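Local coordinates for protein 4-hydroxy-3-methylbut-2-enyl diphosphate reductase (Aquifex aeolicus, PDB 3DNF) that catalyses the last step of the non-mevalonate isoprenoid pathway, reducing (E)-4-hydroxy-3-methylbut-2-enyl diphosphate to isopentenyl and dimethylallyl diphosphate with an iron-sulfur cluster, at residues I5-C13 with L198-L206; I41-R49 with A264-E272. All blocks are in the same frame, centred on the assembly; numbering follows the deposited sequence. Where two conformers were deposited one is given.

Contact 1: residues I5-C13 with L198-L206. With F3S (Fe3-s4 cluster), chain E.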
ATOM      1  N   ILE B   5      12.424  35.064 -15.626  1.00 48.17           N
ATOM      2  CA  ILE B   5      11.333  34.107 -15.717  1.00 45.04           C
ATOM      3  C   ILE B   5      10.894  33.633 -14.334  1.00 42.71           C
ATOM      4  O   ILE B   5      11.673  33.061 -13.570  1.00 42.14           O
ATOM      5  CB  ILE B   5      11.642  32.926 -16.679  1.00 45.15           C
ATOM      6  CG1 ILE B   5      10.461  31.949 -16.740  1.00 44.85           C
ATOM      7  CG2 ILE B   5      12.942  32.231 -16.287  1.00 45.87           C
ATOM      8  CD1 ILE B   5      10.403  31.089 -17.987  1.00 45.31           C
ATOM      9  N   ILE B   6       9.636  33.909 -14.020  1.00 40.09           N
ATOM     10  CA  ILE B   6       9.021  33.399 -12.798  1.00 37.68           C
ATOM     11  C   ILE B   6       8.556  31.977 -13.085  1.00 36.55           C
ATOM     12  O   ILE B   6       7.776  31.748 -14.013  1.00 36.01           O
ATOM     13  CB  ILE B   6       7.852  34.299 -12.311  1.00 37.50           C
ATOM     14  CG1 ILE B   6       8.370  35.706 -12.002  1.00 36.95           C
ATOM     15  CG2 ILE B   6       7.171  33.689 -11.071  1.00 35.84           C
ATOM     16  CD1 ILE B   6       7.291  36.752 -11.871  1.00 37.54           C
ATOM     17  N   ALA B   7       9.072  31.029 -12.306  1.00 35.21           N
ATOM     18  CA  ALA B   7       8.740  29.614 -12.461  1.00 33.90           C
ATOM     19  C   ALA B   7       7.242  29.382 -12.309  1.00 33.45           C
ATOM     20  O   ALA B   7       6.576  30.016 -11.481  1.00 31.86           O
ATOM     21  CB  ALA B   7       9.516  28.766 -11.450  1.00 33.83           C
ATOM     22  N   GLU B   8       6.720  28.473 -13.124  1.00 32.64           N
ATOM     23  CA  GLU B   8       5.340  28.066 -12.993  1.00 32.67           C
ATOM     24  C   GLU B   8       5.095  27.473 -11.599  1.00 32.08           C
ATOM     25  O   GLU B   8       5.932  26.725 -11.076  1.00 32.36           O
ATOM     26  CB  GLU B   8       4.983  27.062 -14.073  1.00 32.62           C
ATOM     27  CG  GLU B   8       3.520  27.090 -14.421  1.00 34.16           C
ATOM     28  CD  GLU B   8       3.094  25.897 -15.255  1.00 37.37           C
ATOM     29  OE1 GLU B   8       3.979  25.228 -15.831  1.00 37.92           O
ATOM     30  OE2 GLU B   8       1.869  25.628 -15.326  1.00 39.41           O
ATOM     31  N   HIS B   9       3.965  27.839 -10.994  1.00 31.15           N
ATOM     32  CA  HIS B   9       3.586  27.382  -9.639  1.00 30.70           C
ATOM     33  C   HIS B   9       4.352  28.045  -8.476  1.00 30.20           C
ATOM     34  O   HIS B   9       4.154  27.643  -7.322  1.00 30.77           O
ATOM     35  CB  HIS B   9       3.641  25.848  -9.498  1.00 30.48           C
ATOM     36  CG  HIS B   9       2.985  25.115 -10.623  1.00 31.74           C
ATOM     37  ND1 HIS B   9       1.629  25.192 -10.867  1.00 33.15           N
ATOM     38  CD2 HIS B   9       3.498  24.315 -11.586  1.00 31.74           C
ATOM     39  CE1 HIS B   9       1.340  24.470 -11.936  1.00 31.87           C
ATOM     40  NE2 HIS B   9       2.454  23.921 -12.383  1.00 31.80           N
ATOM     41  N   ALA B  10       5.181  29.062  -8.763  1.00 29.89           N
ATOM     42  CA  ALA B  10       5.810  29.846  -7.689  1.00 29.56           C
ATOM     43  C   ALA B  10       4.719  30.389  -6.745  1.00 30.14           C
ATOM     44  O   ALA B  10       3.695  30.918  -7.203  1.00 29.90           O
ATOM     45  CB  ALA B  10       6.665  30.994  -8.255  1.00 29.11           C
ATOM     46  N   GLY B  11       4.904  30.198  -5.442  1.00 29.68           N
ATOM     47  CA  GLY B  11       4.056  30.864  -4.462  1.00 29.46           C
ATOM     48  C   GLY B  11       2.852  30.048  -4.080  1.00 30.52           C
ATOM     49  O   GLY B  11       2.922  28.807  -4.035  1.00 30.05           O
ATOM     50  N   PHE B  12       1.742  30.757  -3.793  1.00 29.47           N
ATOM     51  CA  PHE B  12       0.520  30.163  -3.220  1.00 29.26           C
ATOM     52  C   PHE B  12      -0.031  29.076  -4.129  1.00 27.88           C
ATOM     53  O   PHE B  12      -0.089  29.225  -5.353  1.00 27.89           O
ATOM     54  CB  PHE B  12      -0.636  31.198  -3.082  1.00 28.98           C
ATOM     55  CG  PHE B  12      -0.440  32.270  -2.034  1.00 28.19           C
ATOM     56  CD1 PHE B  12       0.594  32.222  -1.106  1.00 29.60           C
ATOM     57  CD2 PHE B  12      -1.354  33.334  -1.971  1.00 29.29           C
ATOM     58  CE1 PHE B  12       0.738  33.224  -0.143  1.00 31.62           C
ATOM     59  CE2 PHE B  12      -1.228  34.330  -1.021  1.00 26.70           C
ATOM     60  CZ  PHE B  12      -0.179  34.274  -0.103  1.00 29.53           C
ATOM     61  N   CYS B  13      -0.468  27.998  -3.507  1.00 28.17           N
ATOM     62  CA  CYS B  13      -1.234  26.969  -4.188  1.00 28.28           C
ATOM     63  C   CYS B  13      -2.645  27.465  -4.505  1.00 29.65           C
ATOM     64  O   CYS B  13      -3.116  28.499  -3.998  1.00 28.82           O
ATOM     65  CB  CYS B  13      -1.353  25.768  -3.286  1.00 28.04           C
ATOM     66  SG  CYS B  13      -2.167  26.275  -1.798  1.00 26.70           S
ATOM     67  N   LEU B 198       4.387  19.911  -8.051  1.00 31.52           N
ATOM     68  CA  LEU B 198       4.412  20.805  -9.213  1.00 31.28           C
ATOM     69  C   LEU B 198       5.430  21.939  -9.009  1.00 31.15           C
ATOM     70  O   LEU B 198       6.279  22.184  -9.870  1.00 30.84           O
ATOM     71  CB  LEU B 198       3.018  21.387  -9.503  1.00 31.42           C
ATOM     72  CG  LEU B 198       1.836  20.509  -9.948  1.00 31.47           C
ATOM     73  CD1 LEU B 198       0.525  21.278  -9.815  1.00 30.80           C
ATOM     74  CD2 LEU B 198       2.004  20.003 -11.374  1.00 31.28           C
ATOM     75  N   ARG B 199       5.339  22.612  -7.864  1.00 30.75           N
ATOM     76  CA  ARG B 199       6.251  23.692  -7.496  1.00 30.69           C
ATOM     77  C   ARG B 199       7.725  23.251  -7.566  1.00 30.95           C
ATOM     78  O   ARG B 199       8.567  23.952  -8.152  1.00 31.37           O
ATOM     79  CB  ARG B 199       5.888  24.242  -6.115  1.00 30.65           C
ATOM     80  CG  ARG B 199       6.287  25.677  -5.893  1.00 30.79           C
ATOM     81  CD  ARG B 199       6.008  26.139  -4.461  1.00 29.90           C
ATOM     82  NE  ARG B 199       4.598  26.468  -4.191  1.00 30.21           N
ATOM     83  CZ  ARG B 199       3.808  25.743  -3.402  1.00 29.94           C
ATOM     84  NH1 ARG B 199       4.279  24.652  -2.825  1.00 30.46           N
ATOM     85  NH2 ARG B 199       2.538  26.091  -3.190  1.00 27.91           N
ATOM     86  N   GLN B 200       8.021  22.078  -7.014  1.00 31.18           N
ATOM     87  CA  GLN B 200       9.379  21.530  -7.029  1.00 31.71           C
ATOM     88  C   GLN B 200       9.880  21.136  -8.431  1.00 32.15           C
ATOM     89  O   GLN B 200      11.028  21.425  -8.784  1.00 32.04           O
ATOM     90  CB  GLN B 200       9.497  20.342  -6.058  1.00 31.71           C
ATOM     91  CG  GLN B 200       9.342  20.749  -4.596  1.00 31.11           C
ATOM     92  CD  GLN B 200       9.290  19.585  -3.629  1.00 31.77           C
ATOM     93  OE1 GLN B 200       9.251  18.422  -4.025  1.00 32.52           O
ATOM     94  NE2 GLN B 200       9.292  19.897  -2.341  1.00 31.58           N
ATOM     95  N   GLU B 201       9.028  20.485  -9.222  1.00 32.24           N
ATOM     96  CA  GLU B 201       9.408  20.051 -10.580  1.00 32.43           C
ATOM     97  C   GLU B 201       9.599  21.217 -11.547  1.00 32.37           C
ATOM     98  O   GLU B 201      10.415  21.141 -12.472  1.00 32.57           O
ATOM     99  CB  GLU B 201       8.383  19.064 -11.150  1.00 32.64           C
ATOM    100  CG  GLU B 201       8.191  17.772 -10.331  1.00 34.15           C
ATOM    101  CD  GLU B 201       9.498  17.056  -9.979  1.00 35.97           C
ATOM    102  OE1 GLU B 201      10.417  16.999 -10.822  1.00 36.68           O
ATOM    103  OE2 GLU B 201       9.595  16.536  -8.848  1.00 37.82           O
ATOM    104  N   SER B 202       8.836  22.282 -11.336  1.00 32.48           N
ATOM    105  CA  SER B 202       8.984  23.514 -12.094  1.00 32.80           C
ATOM    106  C   SER B 202      10.330  24.188 -11.814  1.00 32.95           C
ATOM    107  O   SER B 202      10.938  24.755 -12.721  1.00 32.62           O
ATOM    108  CB  SER B 202       7.824  24.466 -11.785  1.00 32.90           C
ATOM    109  OG  SER B 202       7.932  25.671 -12.530  1.00 33.90           O
ATOM    110  N   VAL B 203      10.786  24.118 -10.561  1.00 32.96           N
ATOM    111  CA  VAL B 203      12.133  24.577 -10.177  1.00 33.46           C
ATOM    112  C   VAL B 203      13.210  23.669 -10.772  1.00 33.59           C
ATOM    113  O   VAL B 203      14.225  24.152 -11.282  1.00 33.40           O
ATOM    114  CB  VAL B 203      12.271  24.687  -8.639  1.00 33.48           C
ATOM    115  CG1 VAL B 203      13.731  24.733  -8.209  1.00 33.84           C
ATOM    116  CG2 VAL B 203      11.532  25.919  -8.149  1.00 33.94           C
ATOM    117  N   LYS B 204      12.969  22.357 -10.724  1.00 33.77           N
ATOM    118  CA  LYS B 204      13.863  21.374 -11.354  1.00 33.80           C
ATOM    119  C   LYS B 204      14.122  21.672 -12.831  1.00 33.77           C
ATOM    120  O   LYS B 204      15.261  21.590 -13.287  1.00 33.76           O
ATOM    121  CB  LYS B 204      13.320  19.949 -11.215  1.00 34.05           C
ATOM    122  CG  LYS B 204      13.564  19.300  -9.868  1.00 34.70           C
ATOM    123  CD  LYS B 204      13.954  17.830 -10.028  1.00 37.30           C
ATOM    124  CE  LYS B 204      13.996  17.095  -8.688  1.00 37.99           C
ATOM    125  NZ  LYS B 204      12.639  16.922  -8.102  1.00 38.38           N
ATOM    126  N   LYS B 205      13.064  22.006 -13.565  1.00 33.52           N
ATOM    127  CA  LYS B 205      13.177  22.292 -14.990  1.00 33.38           C
ATOM    128  C   LYS B 205      13.818  23.658 -15.261  1.00 32.95           C
ATOM    129  O   LYS B 205      14.588  23.809 -16.217  1.00 32.85           O
ATOM    130  CB  LYS B 205      11.814  22.197 -15.680  1.00 33.47           C
ATOM    131  CG  LYS B 205      11.239  20.782 -15.762  1.00 33.94           C
ATOM    132  CD  LYS B 205      10.031  20.692 -16.715  1.00 34.20           C
ATOM    133  CE  LYS B 205       8.860  21.618 -16.314  1.00 35.31           C
ATOM    134  NZ  LYS B 205       8.061  21.181 -15.119  1.00 37.53           N
ATOM    135  N   LEU B 206      13.514  24.645 -14.422  1.00 32.33           N
ATOM    136  CA  LEU B 206      14.026  25.993 -14.644  1.00 31.94           C
ATOM    137  C   LEU B 206      15.487  26.163 -14.208  1.00 32.04           C
ATOM    138  O   LEU B 206      16.272  26.833 -14.899  1.00 31.93           O
ATOM    139  CB  LEU B 206      13.119  27.050 -13.997  1.00 31.77           C
ATOM    140  CG  LEU B 206      13.330  28.510 -14.435  1.00 31.78           C
ATOM    141  CD1 LEU B 206      13.237  28.682 -15.954  1.00 30.11           C
ATOM    142  CD2 LEU B 206      12.366  29.466 -13.730  1.00 30.94           C
TER
HETATM  143 FE1  F3S E3302      -3.218  21.741  -2.154  1.00 28.55          FE
HETATM  144 FE3  F3S E3302      -5.454  23.029  -1.324  1.00 24.46          FE
HETATM  145 FE4  F3S E3302      -3.191  24.006  -1.295  1.00 33.47          FE
HETATM  146  S1  F3S E3302      -4.788  20.930  -0.749  1.00 25.24           S
HETATM  147  S2  F3S E3302      -1.395  22.786  -1.260  1.00 37.10           S
HETATM  148  S3  F3S E3302      -4.200  23.544  -3.157  1.00 27.28           S
HETATM  149  S4  F3S E3302      -4.728  24.691   0.090  1.00 27.71           S
HETATM  150  O   HOH W   1       8.060  26.688  -8.877  1.00 35.48           O
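Arg199 reaches from helix 195-206 to the carbonyl of Gly11, giving both NE and NH2 to that single oxygen: NE to Gly11 O is 2.9 Å and NH2 to Gly11 O is also 2.9 Å. The loop so held is one of the cluster-binding loops of IspH, running from strand 3-6, an outermost strand of a parallel four-stranded sheet, to Cys13, the N-cap residue of helix 14-26. The shared acceptor lies somewhat off the guanidinium plane, and both N-H bonds are bent, near 135°, the price of converging on one atom. A bend at chi3 (-78°) turns the otherwise extended arginine chain along the loop, and its CG passes 3.2 Å from His9 O. At the backbone angles of Gly11 a CB would press on the carbonyl oxygen of Ala10, which accounts for a glycine here.

One helical turn on, Ser202 OG donates to Glu8 O (2.7 Å), in the carbonyl plane and on a lone pair; the serine reaches it with OG anti to the backbone N (chi1 -179°). A water donates to the same Glu8 O and to Arg199 O, tying the loop to the helix backbone. Both bonds to Glu8 O fall within the type II turn from Ala7 to Ala10.

Apolar packing flanks these bonds. Leu198 CB sits over one face of the His9 imidazole, a CH-pi contact 3.8 Å from the ring centroid, while Glu8 CG lies over the opposite face near the rim. At the strand end Leu206 divides its methyls, CD2 against Ala7 CB and CD1 against Ile5 CG2. Ile5 and Ala7 bond through their backbones to strand 257-262, where Val203 touches Ser261, and the helix thus covers one face of the sheet near its edge. At the loop's far end Cys13 SG binds the iron FE4 of the three-iron cluster at 2.5 Å.

Contact 2: residues I41-R49 with A264-E272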
ATOM      1  N   ILE B  41      -2.518  32.742   6.518  1.00 35.63           N
ATOM      2  CA  ILE B  41      -1.304  32.005   6.143  0.70 36.49           C
ATOM      3  C   ILE B  41      -0.197  32.407   7.098  1.00 36.33           C
ATOM      4  O   ILE B  41      -0.293  33.461   7.757  1.00 36.46           O
ATOM      5  CB  ILE B  41      -0.827  32.288   4.681  0.70 36.45           C
ATOM      6  CG1 ILE B  41      -0.609  33.793   4.416  0.70 34.40           C
ATOM      7  CG2 ILE B  41      -1.781  31.629   3.676  0.70 38.94           C
ATOM      8  CD1 ILE B  41       0.425  34.045   3.350  0.70 36.96           C
ATOM      9  N   HIS B  42       0.867  31.595   7.189  1.00 37.39           N
ATOM     10  CA  HIS B  42       2.000  31.984   8.037  1.00 39.30           C
ATOM     11  C   HIS B  42       2.973  32.865   7.267  1.00 38.53           C
ATOM     12  O   HIS B  42       4.038  32.436   6.851  1.00 39.88           O
ATOM     13  CB  HIS B  42       2.684  30.777   8.685  1.00 40.19           C
ATOM     14  CG  HIS B  42       1.819  30.083   9.699  1.00 46.07           C
ATOM     15  ND1 HIS B  42       0.728  30.694  10.291  1.00 51.48           N
ATOM     16  CD2 HIS B  42       1.887  28.838  10.233  1.00 50.65           C
ATOM     17  CE1 HIS B  42       0.153  29.852  11.133  1.00 52.34           C
ATOM     18  NE2 HIS B  42       0.837  28.719  11.118  1.00 52.32           N
ATOM     19  N   ASN B  43       2.570  34.110   7.076  1.00 36.89           N
ATOM     20  CA  ASN B  43       3.370  35.126   6.454  1.00 35.93           C
ATOM     21  C   ASN B  43       2.892  36.431   7.035  1.00 35.05           C
ATOM     22  O   ASN B  43       1.780  36.897   6.690  1.00 33.70           O
ATOM     23  CB  ASN B  43       3.184  35.095   4.938  1.00 36.02           C
ATOM     24  CG  ASN B  43       4.102  36.057   4.216  1.00 36.06           C
ATOM     25  OD1 ASN B  43       4.298  37.208   4.624  1.00 34.52           O
ATOM     26  ND2 ASN B  43       4.685  35.581   3.125  1.00 38.94           N
ATOM     27  N   PRO B  44       3.674  36.995   7.970  1.00 34.84           N
ATOM     28  CA  PRO B  44       3.348  38.254   8.635  1.00 35.13           C
ATOM     29  C   PRO B  44       3.053  39.410   7.678  1.00 34.30           C
ATOM     30  O   PRO B  44       2.152  40.196   7.961  1.00 34.91           O
ATOM     31  CB  PRO B  44       4.611  38.546   9.468  1.00 35.29           C
ATOM     32  CG  PRO B  44       5.140  37.201   9.769  1.00 35.60           C
ATOM     33  CD  PRO B  44       4.943  36.433   8.495  1.00 35.60           C
ATOM     34  N   GLN B  45       3.794  39.527   6.570  1.00 33.86           N
ATOM     35  CA  GLN B  45       3.583  40.639   5.632  1.00 32.89           C
ATOM     36  C   GLN B  45       2.245  40.485   4.905  1.00 31.72           C
ATOM     37  O   GLN B  45       1.511  41.460   4.701  1.00 30.75           O
ATOM     38  CB  GLN B  45       4.704  40.694   4.597  1.00 32.99           C
ATOM     39  CG  GLN B  45       6.017  41.267   5.086  1.00 35.31           C
ATOM     40  CD  GLN B  45       6.931  41.593   3.927  1.00 37.35           C
ATOM     41  OE1 GLN B  45       7.060  42.755   3.528  1.00 40.45           O
ATOM     42  NE2 GLN B  45       7.534  40.563   3.346  1.00 39.40           N
ATOM     43  N   GLU B  46       1.912  39.262   4.521  1.00 32.53           N
ATOM     44  CA  GLU B  46       0.615  39.032   3.873  1.00 32.14           C
ATOM     45  C   GLU B  46      -0.573  39.271   4.832  1.00 32.74           C
ATOM     46  O   GLU B  46      -1.573  39.922   4.471  1.00 31.64           O
ATOM     47  CB  GLU B  46       0.563  37.649   3.223  1.00 31.60           C
ATOM     48  CG  GLU B  46      -0.801  37.286   2.533  1.00 32.64           C
ATOM     49  CD  GLU B  46      -1.069  38.067   1.240  1.00 32.88           C
ATOM     50  OE1 GLU B  46      -0.460  39.126   1.021  1.00 35.12           O
ATOM     51  OE2 GLU B  46      -1.913  37.605   0.449  1.00 36.36           O
ATOM     52  N   VAL B  47      -0.475  38.733   6.050  1.00 32.42           N
ATOM     53  CA  VAL B  47      -1.490  39.023   7.076  1.00 32.23           C
ATOM     54  C   VAL B  47      -1.608  40.525   7.313  1.00 32.39           C
ATOM     55  O   VAL B  47      -2.729  41.058   7.398  1.00 32.44           O
ATOM     56  CB  VAL B  47      -1.172  38.221   8.375  1.00 33.04           C
ATOM     57  CG1 VAL B  47      -2.084  38.610   9.544  1.00 33.09           C
ATOM     58  CG2 VAL B  47      -1.253  36.775   8.078  1.00 32.70           C
ATOM     59  N   ASN B  48      -0.474  41.232   7.343  1.00 32.34           N
ATOM     60  CA  ASN B  48      -0.502  42.689   7.498  1.00 32.16           C
ATOM     61  C   ASN B  48      -1.209  43.387   6.322  1.00 32.24           C
ATOM     62  O   ASN B  48      -1.979  44.331   6.528  1.00 30.69           O
ATOM     63  CB  ASN B  48       0.904  43.269   7.617  1.00 32.74           C
ATOM     64  CG  ASN B  48       0.888  44.740   7.860  1.00 34.57           C
ATOM     65  OD1 ASN B  48       0.592  45.177   8.964  1.00 37.12           O
ATOM     66  ND2 ASN B  48       1.236  45.533   6.838  1.00 35.12           N
ATOM     67  N   ARG B  49      -0.918  42.921   5.099  1.00 31.55           N
ATOM     68  CA  ARG B  49      -1.533  43.518   3.891  1.00 31.12           C
ATOM     69  C   ARG B  49      -3.046  43.390   4.008  1.00 30.39           C
ATOM     70  O   ARG B  49      -3.789  44.361   3.812  1.00 29.67           O
ATOM     71  CB  ARG B  49      -1.092  42.785   2.618  1.00 31.39           C
ATOM     72  CG  ARG B  49      -1.696  43.379   1.340  1.00 29.68           C
ATOM     73  CD  ARG B  49      -1.334  42.533   0.101  1.00 32.14           C
ATOM     74  NE  ARG B  49      -1.994  41.224   0.130  1.00 31.59           N
ATOM     75  CZ  ARG B  49      -3.277  41.020  -0.187  1.00 32.62           C
ATOM     76  NH1 ARG B  49      -4.023  42.046  -0.601  1.00 31.80           N
ATOM     77  NH2 ARG B  49      -3.785  39.799  -0.111  1.00 31.51           N
ATOM     78  N   ALA B 264       5.328  28.094  -0.659  1.00 28.32           N
ATOM     79  CA  ALA B 264       3.875  28.088  -0.600  1.00 29.16           C
ATOM     80  C   ALA B 264       3.293  29.263   0.182  1.00 29.22           C
ATOM     81  O   ALA B 264       2.110  29.533   0.086  1.00 30.17           O
ATOM     82  CB  ALA B 264       3.381  26.779  -0.004  1.00 28.18           C
ATOM     83  N   SER B 265       4.114  29.961   0.941  1.00 28.77           N
ATOM     84  CA  SER B 265       3.617  31.052   1.772  1.00 29.82           C
ATOM     85  C   SER B 265       3.935  32.431   1.214  1.00 28.97           C
ATOM     86  O   SER B 265       3.804  33.437   1.927  1.00 29.28           O
ATOM     87  CB  SER B 265       4.145  30.893   3.203  1.00 29.82           C
ATOM     88  OG  SER B 265       3.438  29.857   3.863  1.00 34.44           O
ATOM     89  N   THR B 266       4.373  32.486  -0.045  1.00 28.43           N
ATOM     90  CA  THR B 266       4.773  33.749  -0.672  1.00 28.19           C
ATOM     91  C   THR B 266       3.685  34.266  -1.616  1.00 27.90           C
ATOM     92  O   THR B 266       3.352  33.612  -2.610  1.00 27.28           O
ATOM     93  CB  THR B 266       6.144  33.617  -1.392  1.00 27.68           C
ATOM     94  OG1 THR B 266       7.126  33.188  -0.440  1.00 27.37           O
ATOM     95  CG2 THR B 266       6.619  34.976  -2.012  1.00 28.54           C
ATOM     96  N   PRO B 267       3.133  35.455  -1.307  1.00 28.44           N
ATOM     97  CA  PRO B 267       2.134  36.049  -2.169  1.00 28.43           C
ATOM     98  C   PRO B 267       2.805  36.625  -3.418  1.00 29.35           C
ATOM     99  O   PRO B 267       4.013  36.919  -3.415  1.00 28.81           O
ATOM    100  CB  PRO B 267       1.552  37.174  -1.306  1.00 28.50           C
ATOM    101  CG  PRO B 267       2.656  37.545  -0.392  1.00 28.35           C
ATOM    102  CD  PRO B 267       3.382  36.279  -0.110  1.00 28.10           C
ATOM    103  N   ASP B 268       2.015  36.763  -4.471  1.00 29.19           N
ATOM    104  CA  ASP B 268       2.506  37.292  -5.744  1.00 29.97           C
ATOM    105  C   ASP B 268       3.070  38.700  -5.677  1.00 29.52           C
ATOM    106  O   ASP B 268       3.920  39.056  -6.494  1.00 28.82           O
ATOM    107  CB  ASP B 268       1.382  37.265  -6.772  1.00 30.68           C
ATOM    108  CG  ASP B 268       1.071  35.863  -7.260  1.00 33.47           C
ATOM    109  OD1 ASP B 268       1.886  34.940  -7.006  1.00 35.99           O
ATOM    110  OD2 ASP B 268       0.013  35.693  -7.912  1.00 36.45           O
ATOM    111  N   TRP B 269       2.609  39.512  -4.731  1.00 28.73           N
ATOM    112  CA  TRP B 269       3.123  40.882  -4.650  1.00 28.44           C
ATOM    113  C   TRP B 269       4.566  40.926  -4.166  1.00 28.70           C
ATOM    114  O   TRP B 269       5.311  41.850  -4.514  1.00 28.71           O
ATOM    115  CB  TRP B 269       2.229  41.801  -3.806  1.00 27.69           C
ATOM    116  CG  TRP B 269       2.138  41.466  -2.368  1.00 26.41           C
ATOM    117  CD1 TRP B 269       1.205  40.663  -1.783  1.00 25.70           C
ATOM    118  CD2 TRP B 269       2.976  41.947  -1.306  1.00 25.05           C
ATOM    119  NE1 TRP B 269       1.408  40.604  -0.439  1.00 25.31           N
ATOM    120  CE2 TRP B 269       2.488  41.377  -0.108  1.00 25.70           C
ATOM    121  CE3 TRP B 269       4.086  42.800  -1.247  1.00 26.00           C
ATOM    122  CZ2 TRP B 269       3.075  41.628   1.135  1.00 25.20           C
ATOM    123  CZ3 TRP B 269       4.669  43.046  -0.014  1.00 26.17           C
ATOM    124  CH2 TRP B 269       4.158  42.470   1.164  1.00 26.64           C
ATOM    125  N   ILE B 270       4.955  39.935  -3.364  1.00 28.99           N
ATOM    126  CA  ILE B 270       6.362  39.812  -2.946  1.00 29.54           C
ATOM    127  C   ILE B 270       7.227  39.357  -4.131  1.00 30.08           C
ATOM    128  O   ILE B 270       8.301  39.908  -4.343  1.00 29.26           O
ATOM    129  CB  ILE B 270       6.548  38.924  -1.686  1.00 29.65           C
ATOM    130  CG1 ILE B 270       6.032  39.679  -0.458  1.00 28.32           C
ATOM    131  CG2 ILE B 270       8.039  38.535  -1.491  1.00 31.00           C
ATOM    132  CD1 ILE B 270       5.796  38.825   0.803  1.00 29.94           C
ATOM    133  N   ILE B 271       6.755  38.364  -4.889  1.00 30.18           N
ATOM    134  CA  ILE B 271       7.450  37.925  -6.109  1.00 30.75           C
ATOM    135  C   ILE B 271       7.658  39.070  -7.117  1.00 31.47           C
ATOM    136  O   ILE B 271       8.714  39.164  -7.753  1.00 31.17           O
ATOM    137  CB  ILE B 271       6.728  36.732  -6.793  1.00 30.62           C
ATOM    138  CG1 ILE B 271       6.528  35.570  -5.811  1.00 30.43           C
ATOM    139  CG2 ILE B 271       7.491  36.264  -8.052  1.00 30.58           C
ATOM    140  CD1 ILE B 271       5.590  34.467  -6.352  1.00 30.75           C
ATOM    141  N   GLU B 272       6.662  39.940  -7.252  1.00 31.97           N
ATOM    142  CA  GLU B 272       6.785  41.121  -8.123  1.00 32.33           C
ATOM    143  C   GLU B 272       7.779  42.143  -7.590  1.00 32.41           C
ATOM    144  O   GLU B 272       8.493  42.780  -8.372  1.00 32.40           O
ATOM    145  CB  GLU B 272       5.421  41.779  -8.366  1.00 32.43           C
ATOM    146  CG  GLU B 272       4.410  40.881  -9.099  1.00 34.14           C
ATOM    147  CD  GLU B 272       4.948  40.322 -10.420  1.00 37.20           C
ATOM    148  OE1 GLU B 272       5.497  41.108 -11.214  1.00 35.78           O
ATOM    149  OE2 GLU B 272       4.825  39.096 -10.650  1.00 39.66           O
TER
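Trp269 presents the edge of its indole to Glu46, the carboxylate and ring planes only 26° apart, and NE1 donates almost straight to Glu46 OE1 (2.8 Å), meeting the oxygen nearly along its C-O axis. Arg49 grips the same carboxylate side-on, NE to Glu46 OE1 at 2.7 Å and NH2 to Glu46 OE2 at 2.9 Å, from above the carboxylate plane; on OE1 the arginine and the indole come from opposite faces. The arginine chain runs alongside the tryptophan, headed the other way, which brings Arg49 CD to 3.4 Å from Trp269 NE1. Pro267 CB packs against the carboxylate.

Further along the indole edge, Gln45 stands with its amide steeply inclined to the ring, OE1 near CH2, while its NE2 approaches Ile270 CD1.

Asn43, the N-cap of helix 44-53, turns the two ends of its amide to different tasks. With CG anti to the backbone N (chi1 -175°), ND2 donates to Ser265 O at 2.6 Å, roughly in its own amide plane, and OD1 caps the helix by accepting from Glu46 N (3.2 Å) and, weakly, from Gln45 N.

His42 and Ser265 are predicted to bind the diphosphate substrate and products; the Asn43 bond therefore ties together two loops of the probable substrate pocket. Two N-H donors on Glu46 OE1 and the charge of Arg49 would be expected to favour the ionised carboxylate, though Arg49 shares its charge with Glu24.

Overall arrangement
Contact 1 is largely buried and contact 2 only partly so, their centres about 17 Å apart, and the segments alternate along the chain. Both involve the sheet-bearing unit of strands 3-6 and 257-262: contact 1 joins a strand and the loop after it to a neighbouring helix, whereas contact 2 links that unit to helix 44-53, beside another sheet. In contact 1 side chains from the helix bind loop carbonyls; contact 2 has one such bond, from Asn43, and adds a carboxylate that collects an arginine and an indole. They meet where Phe12 CD1 lies 3.3 Å from Ala264 O and Arg199 NH2 packs on Ala264 CB, bringing the Cys13 loop against a segment of the probable substrate pocket.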